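Local structure of SusD-like carbohydrate binding protein BF1063 (Bacteroides fragilis NCTC 9343, 3I4G) at residues T159-S162 and Q163-L167; Q403-T406 and Q407-D411; W461-A464 and H465-S469. The protein probably binds carbohydrate at the cell outer membrane, in the manner of SusD-like glycan-binding proteins. All blocks are in the same frame, centred on the assembly; numbering follows the deposited sequence.

Contact 1: residues T159-S162 and Q163-L167; sequences TKTS and QADIL
Ser-162 OG accepts the backbone N-H of Asp-165 at 3.1 Å, with an N-H...O angle of 160°, which makes Ser-162 the N-cap of helix 163-180. Its hydroxyl can reach because chi1 of 68° places OG between the backbone N and the carbonyl carbon, turned over the first helical turn. The carbonyl of the same residue opens the regular helical pattern: Ile-166 N meets Ser-162 O at 2.9 Å, and the bond is nearly straight. A further link runs through water 1, which accepts from Ser-162 N and donates to Asp-165 OD2 at 2.7 Å, tying the carboxylate to the cap through solvent.

One residue earlier, Thr-161 supplies the apolar part of the contact. The Thr-161 and Asp-165 side chains cross at about a right angle, and the threonine methyl also borders Ile-166, Thr-161 CG2 to Ile-166 CG1 being 3.8 Å. Further out, Gln-163 gives its side-chain amide to Ala-137 O and its backbone N to Asn-142 OD1, while Thr-161 pairs through its backbone with Val-143. The helix start is thereby joined to the end of helix 116-139 and the loop after it. The tightest carbon-carbon approach between side chains is Thr-161 CG2 to Asp-165 CB, 3.4 Å.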
# COMPACT_ATOMS: atom_id res chain seq x y z
N THR A 159 -12.78 8.69 25.52
CA THR A 159 -13.78 7.73 25.10
C THR A 159 -13.67 7.48 23.59
O THR A 159 -13.03 8.28 22.88
CB THR A 159 -15.19 8.23 25.42
OG1 THR A 159 -15.38 9.50 24.80
CG2 THR A 159 -15.38 8.36 26.93
N LYS A 160 -14.25 6.39 23.11
CA LYS A 160 -14.26 6.09 21.68
C LYS A 160 -15.30 6.92 20.93
O LYS A 160 -16.38 7.24 21.48
CB LYS A 160 -14.60 4.63 21.42
CG LYS A 160 -13.65 3.61 21.99
CD LYS A 160 -14.17 2.21 21.66
CE LYS A 160 -13.31 1.08 22.23
NZ LYS A 160 -13.74 -0.30 21.89
N THR A 161 -14.98 7.25 19.69
CA THR A 161 -15.89 7.87 18.75
C THR A 161 -16.14 6.80 17.70
O THR A 161 -15.21 6.05 17.38
CB THR A 161 -15.30 9.13 18.17
OG1 THR A 161 -15.26 10.12 19.21
CG2 THR A 161 -16.14 9.68 16.99
N SER A 162 -17.37 6.68 17.20
CA SER A 162 -17.66 5.67 16.21
C SER A 162 -16.95 5.89 14.88
O SER A 162 -16.59 7.00 14.51
CB SER A 162 -19.14 5.66 15.90
OG SER A 162 -19.54 6.84 15.23
N GLN A 163 -16.78 4.80 14.16
CA GLN A 163 -16.18 4.88 12.84
C GLN A 163 -16.93 5.87 11.97
O GLN A 163 -16.32 6.69 11.28
CB GLN A 163 -16.19 3.51 12.13
CG GLN A 163 -15.36 3.53 10.84
CD GLN A 163 -15.63 2.35 9.94
OE1 GLN A 163 -16.77 1.94 9.80
NE2 GLN A 163 -14.59 1.80 9.32
N ALA A 164 -18.26 5.83 12.01
CA ALA A 164 -19.04 6.74 11.14
C ALA A 164 -18.74 8.18 11.47
O ALA A 164 -18.57 9.01 10.56
CB ALA A 164 -20.55 6.44 11.25
N ASP A 165 -18.65 8.52 12.75
CA ASP A 165 -18.36 9.89 13.17
C ASP A 165 -16.93 10.30 12.82
O ASP A 165 -16.69 11.44 12.42
CB ASP A 165 -18.65 10.05 14.66
CG ASP A 165 -20.13 10.15 14.96
OD1 ASP A 165 -20.94 10.39 14.03
OD2 ASP A 165 -20.48 10.03 16.16
N ILE A 166 -15.98 9.38 12.95
CA ILE A 166 -14.60 9.69 12.57
C ILE A 166 -14.51 9.96 11.05
O ILE A 166 -13.86 10.91 10.61
CB ILE A 166 -13.64 8.59 12.95
CG1 ILE A 166 -13.57 8.43 14.48
CG2 ILE A 166 -12.23 8.87 12.41
CD1 ILE A 166 -12.89 7.19 14.94
N LEU A 167 -15.17 9.11 10.25
CA LEU A 167 -15.12 9.31 8.81
C LEU A 167 -15.79 10.63 8.40
O LEU A 167 -15.29 11.33 7.50
CB LEU A 167 -15.74 8.12 8.10
CG LEU A 167 -14.97 6.80 8.25
CD1 LEU A 167 -15.77 5.67 7.60
CD2 LEU A 167 -13.51 6.87 7.71
O HOH W 1 -19.36 8.56 18.13

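Contact 2: residues Q403-T406 and Q407-D411; sequences QTIT and QGILD
Thr-406 and Ile-409 meet at the start of helix 407-412, where the threonine is the N-cap. Followed outward, the Thr-406 side chain begins at CB, which lies 3.9 Å from Gly-408 N. A first torsion of 66° then brings OG1 forward over the helix start. There Thr-406 OG1 accepts from Ile-409 N at 3.0 Å, and the N-H...O angle of 162° shows a well-aligned capping bond. Thr-406 OG1 also lies 3.5 Å from Ile-409 CG1, so the hydroxyl oxygen touches the side chain of the residue it caps. Thr-406 O continues the pattern by accepting from Leu-410 N, with the donor in the carbonyl plane.

The apolar half of the contact comes from Ile-405. Its CG2 branch packs against Leu-410, Ile-405 CG2 to Leu-410 CD2 being 3.7 Å, and the two side chains cross at about a right angle. Ile-409 CD1 reaches back along the incoming loop as far as Thr-404 O, 3.7 Å away.

Within the helix, Gln-407 bends at its second torsion, bringing Gln-407 NE2 to Asp-411 OD1 at 2.9 Å. The acceptor lies close to the glutamine amide plane, but the donor stands 41° out of the carboxylate plane. Gln-407 NE2 also donates to Val-428 O, and Asp-411 OD1 also accepts from Asn-415 ND2, so each of these side-chain atoms takes part in two bonds.

The cap lies in the connection that follows helix 387-400. Ile-405 packs on Leu-395 and Leu-398 of that helix, with Leu-398 touching Ile-409 as well; Ile-405 and Leu-410 both reach Leu-436 of helix 433-447, and Asn-415 brings in helix 414-418.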
# COMPACT_ATOMS: atom_id res chain seq x y z
N GLN A 403 -24.44 5.13 -11.55
CA GLN A 403 -24.35 6.12 -12.62
C GLN A 403 -24.00 5.36 -13.94
O GLN A 403 -23.20 4.45 -13.93
CB GLN A 403 -23.36 7.26 -12.26
CG GLN A 403 -23.72 8.08 -10.98
CD GLN A 403 -22.82 9.33 -10.74
OE1 GLN A 403 -22.51 10.07 -11.68
NE2 GLN A 403 -22.39 9.56 -9.47
N THR A 404 -24.63 5.74 -15.07
CA THR A 404 -24.44 5.10 -16.38
C THR A 404 -22.98 5.22 -16.82
O THR A 404 -22.37 6.27 -16.70
CB THR A 404 -25.33 5.69 -17.47
OG1 THR A 404 -24.94 7.06 -17.71
CG2 THR A 404 -26.78 5.62 -17.05
N ILE A 405 -22.44 4.10 -17.27
CA ILE A 405 -21.08 4.06 -17.73
C ILE A 405 -21.10 4.05 -19.25
O ILE A 405 -21.83 3.27 -19.86
CB ILE A 405 -20.38 2.82 -17.22
CG1 ILE A 405 -20.54 2.69 -15.68
CG2 ILE A 405 -18.92 2.82 -17.66
CD1 ILE A 405 -20.00 3.86 -14.90
N THR A 406 -20.34 4.96 -19.84
CA THR A 406 -20.20 5.06 -21.28
C THR A 406 -18.81 4.63 -21.71
O THR A 406 -17.88 4.58 -20.90
CB THR A 406 -20.39 6.49 -21.77
OG1 THR A 406 -19.32 7.32 -21.27
CG2 THR A 406 -21.74 7.06 -21.32
N GLN A 407 -18.64 4.35 -22.99
CA GLN A 407 -17.32 4.04 -23.48
C GLN A 407 -16.37 5.22 -23.25
O GLN A 407 -15.20 5.01 -22.97
CB GLN A 407 -17.34 3.65 -24.96
CG GLN A 407 -16.04 3.10 -25.49
CD GLN A 407 -15.65 1.82 -24.78
OE1 GLN A 407 -16.48 0.91 -24.64
NE2 GLN A 407 -14.40 1.72 -24.34
N GLY A 408 -16.86 6.46 -23.33
CA GLY A 408 -16.03 7.62 -23.04
C GLY A 408 -15.49 7.59 -21.62
O GLY A 408 -14.31 7.93 -21.38
N ILE A 409 -16.34 7.25 -20.67
CA ILE A 409 -15.90 7.14 -19.26
C ILE A 409 -14.88 6.02 -19.11
O ILE A 409 -13.87 6.18 -18.42
CB ILE A 409 -17.09 6.94 -18.32
CG1 ILE A 409 -17.89 8.23 -18.25
CG2 ILE A 409 -16.65 6.52 -16.90
CD1 ILE A 409 -19.29 8.07 -17.60
N LEU A 410 -15.12 4.88 -19.75
CA LEU A 410 -14.15 3.79 -19.70
C LEU A 410 -12.82 4.25 -20.28
O LEU A 410 -11.76 3.96 -19.74
CB LEU A 410 -14.66 2.55 -20.44
CG LEU A 410 -15.90 1.86 -19.90
CD1 LEU A 410 -16.37 0.77 -20.86
CD2 LEU A 410 -15.64 1.26 -18.50
N ASP A 411 -12.86 4.96 -21.40
CA ASP A 411 -11.64 5.40 -22.07
C ASP A 411 -10.83 6.39 -21.24
O ASP A 411 -9.60 6.35 -21.29
CB ASP A 411 -11.98 5.97 -23.45
CG ASP A 411 -12.41 4.89 -24.41
OD1 ASP A 411 -12.23 3.67 -24.10
OD2 ASP A 411 -12.92 5.26 -25.50

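Contact 3: residues W461-A464 and H465-S469; sequences WGIA and HEVLS. With EDO (1,2-ethanediol), chain E.
The side chains of Ile-463 and Glu-466 cross obliquely where the chain leaves one helix and enters the short helix 464-467. Glu-466 OE2 lies 3.6 Å from Ile-463 CG2, so one carboxylate oxygen rests against the CG2 branch. The Glu-466 chain also passes one face of the His-465 ring, with Glu-466 CG 3.9 Å above its plane and offset toward the rim. The imidazole presents its edge to Gly-462 O, which lies near the ring plane and 3.3 Å from His-465 CE1. Chi1 of 75° folds this ring back toward the preceding turn, and ND1 hydrogen-bonds to Tyr-511 OH.

Gly-462, at positive phi (72°), closes helix 454-461 in a Schellman motif. Ala-464 O takes Leu-468 N at 2.8 Å. Water and a bound ethanediol meet further acceptors: water 2 donates to Gly-462 O but bridges to Glu-466 OE2 only weakly, and the diol, probably from the crystallisation liquor, donates through O1 to Val-467 O at 2.7 Å.

Ile-463 O accepts from both Glu-466 N, 61° out of the carbonyl plane, and Val-467 N, nearly in line with the C=O at 3.0 Å. One carbonyl thus satisfies two N-H groups at the start of the short helix.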
# COMPACT_ATOMS: atom_id res chain seq x y z
N TRP A 461 -14.16 -3.91 0.98
CA TRP A 461 -15.10 -4.62 0.13
C TRP A 461 -15.83 -5.75 0.84
O TRP A 461 -16.80 -6.29 0.35
CB TRP A 461 -14.39 -5.22 -1.10
CG TRP A 461 -13.89 -4.23 -2.09
CD1 TRP A 461 -14.43 -3.01 -2.39
CD2 TRP A 461 -12.79 -4.42 -2.99
NE1 TRP A 461 -13.71 -2.43 -3.40
CE2 TRP A 461 -12.71 -3.27 -3.79
CE3 TRP A 461 -11.87 -5.45 -3.20
CZ2 TRP A 461 -11.72 -3.11 -4.76
CZ3 TRP A 461 -10.88 -5.29 -4.17
CH2 TRP A 461 -10.83 -4.13 -4.93
N GLY A 462 -15.35 -6.17 2.00
CA GLY A 462 -16.00 -7.28 2.68
C GLY A 462 -15.76 -8.63 1.99
O GLY A 462 -16.58 -9.54 2.07
N ILE A 463 -14.63 -8.74 1.31
CA ILE A 463 -14.24 -10.01 0.68
C ILE A 463 -12.99 -10.63 1.32
O ILE A 463 -12.56 -11.71 0.92
CB ILE A 463 -14.05 -9.91 -0.85
CG1 ILE A 463 -12.80 -9.14 -1.24
CG2 ILE A 463 -15.32 -9.29 -1.51
CD1 ILE A 463 -12.52 -9.18 -2.76
N ALA A 464 -12.39 -9.96 2.31
CA ALA A 464 -11.24 -10.52 2.99
C ALA A 464 -11.51 -11.88 3.55
O ALA A 464 -10.65 -12.75 3.50
CB ALA A 464 -10.79 -9.57 4.12
N HIS A 465 -12.70 -12.10 4.11
CA HIS A 465 -12.99 -13.41 4.70
C HIS A 465 -13.14 -14.51 3.64
O HIS A 465 -13.09 -15.69 3.99
CB HIS A 465 -14.24 -13.36 5.58
CG HIS A 465 -15.52 -13.28 4.81
ND1 HIS A 465 -16.02 -12.09 4.31
CD2 HIS A 465 -16.38 -14.25 4.42
CE1 HIS A 465 -17.15 -12.34 3.66
NE2 HIS A 465 -17.41 -13.63 3.74
N GLU A 466 -13.32 -14.14 2.39
CA GLU A 466 -13.31 -15.10 1.30
C GLU A 466 -11.89 -15.38 0.85
O GLU A 466 -11.43 -16.54 0.85
CB GLU A 466 -14.08 -14.57 0.10
CG GLU A 466 -15.56 -14.34 0.31
CD GLU A 466 -16.23 -13.77 -0.92
OE1 GLU A 466 -16.47 -14.55 -1.88
OE2 GLU A 466 -16.55 -12.57 -0.93
N VAL A 467 -11.14 -14.34 0.53
CA VAL A 467 -9.83 -14.55 -0.07
C VAL A 467 -8.76 -14.95 0.96
O VAL A 467 -7.75 -15.55 0.57
CB VAL A 467 -9.36 -13.35 -0.92
CG1 VAL A 467 -10.43 -13.02 -2.00
CG2 VAL A 467 -9.02 -12.13 -0.08
N LEU A 468 -9.01 -14.67 2.23
CA LEU A 468 -8.10 -15.06 3.32
C LEU A 468 -8.63 -16.24 4.13
O LEU A 468 -8.25 -16.44 5.30
CB LEU A 468 -7.81 -13.86 4.25
CG LEU A 468 -7.33 -12.59 3.54
CD1 LEU A 468 -7.07 -11.48 4.60
CD2 LEU A 468 -6.09 -12.82 2.66
N SER A 469 -9.46 -17.07 3.49
CA SER A 469 -9.95 -18.31 4.08
C SER A 469 -9.22 -19.53 3.52
O SER A 469 -9.60 -20.67 3.80
CB SER A 469 -11.44 -18.48 3.80
OG SER A 469 -11.68 -18.65 2.39
C1 EDO E . -6.89 -16.97 -2.86
O1 EDO E . -6.92 -17.13 -1.43
C2 EDO E . -8.27 -17.21 -3.46
O2 EDO E . -9.13 -16.16 -3.04
O HOH W 2 -18.65 -10.54 0.71

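Overall arrangement
The three contacts are local helix-boundary features in series along one chain, and none touches another. Contacts 1 and 2 are both hydroxyl N-caps, yet their centres are about 35 Å apart; contact 3 instead joins a helix end to a short new helix. Contact 3 is the innermost, its centre about 17 Å from that of the chain, against about 24 Å for contact 1 and about 27 Å for contact 2. Contacts 1 and 3 come nearest, about 10 Å between closest atoms. Helix 433-447 borders both contacts 2 and 3. The ethanediol at contact 3 does not by itself mark a carbohydrate site.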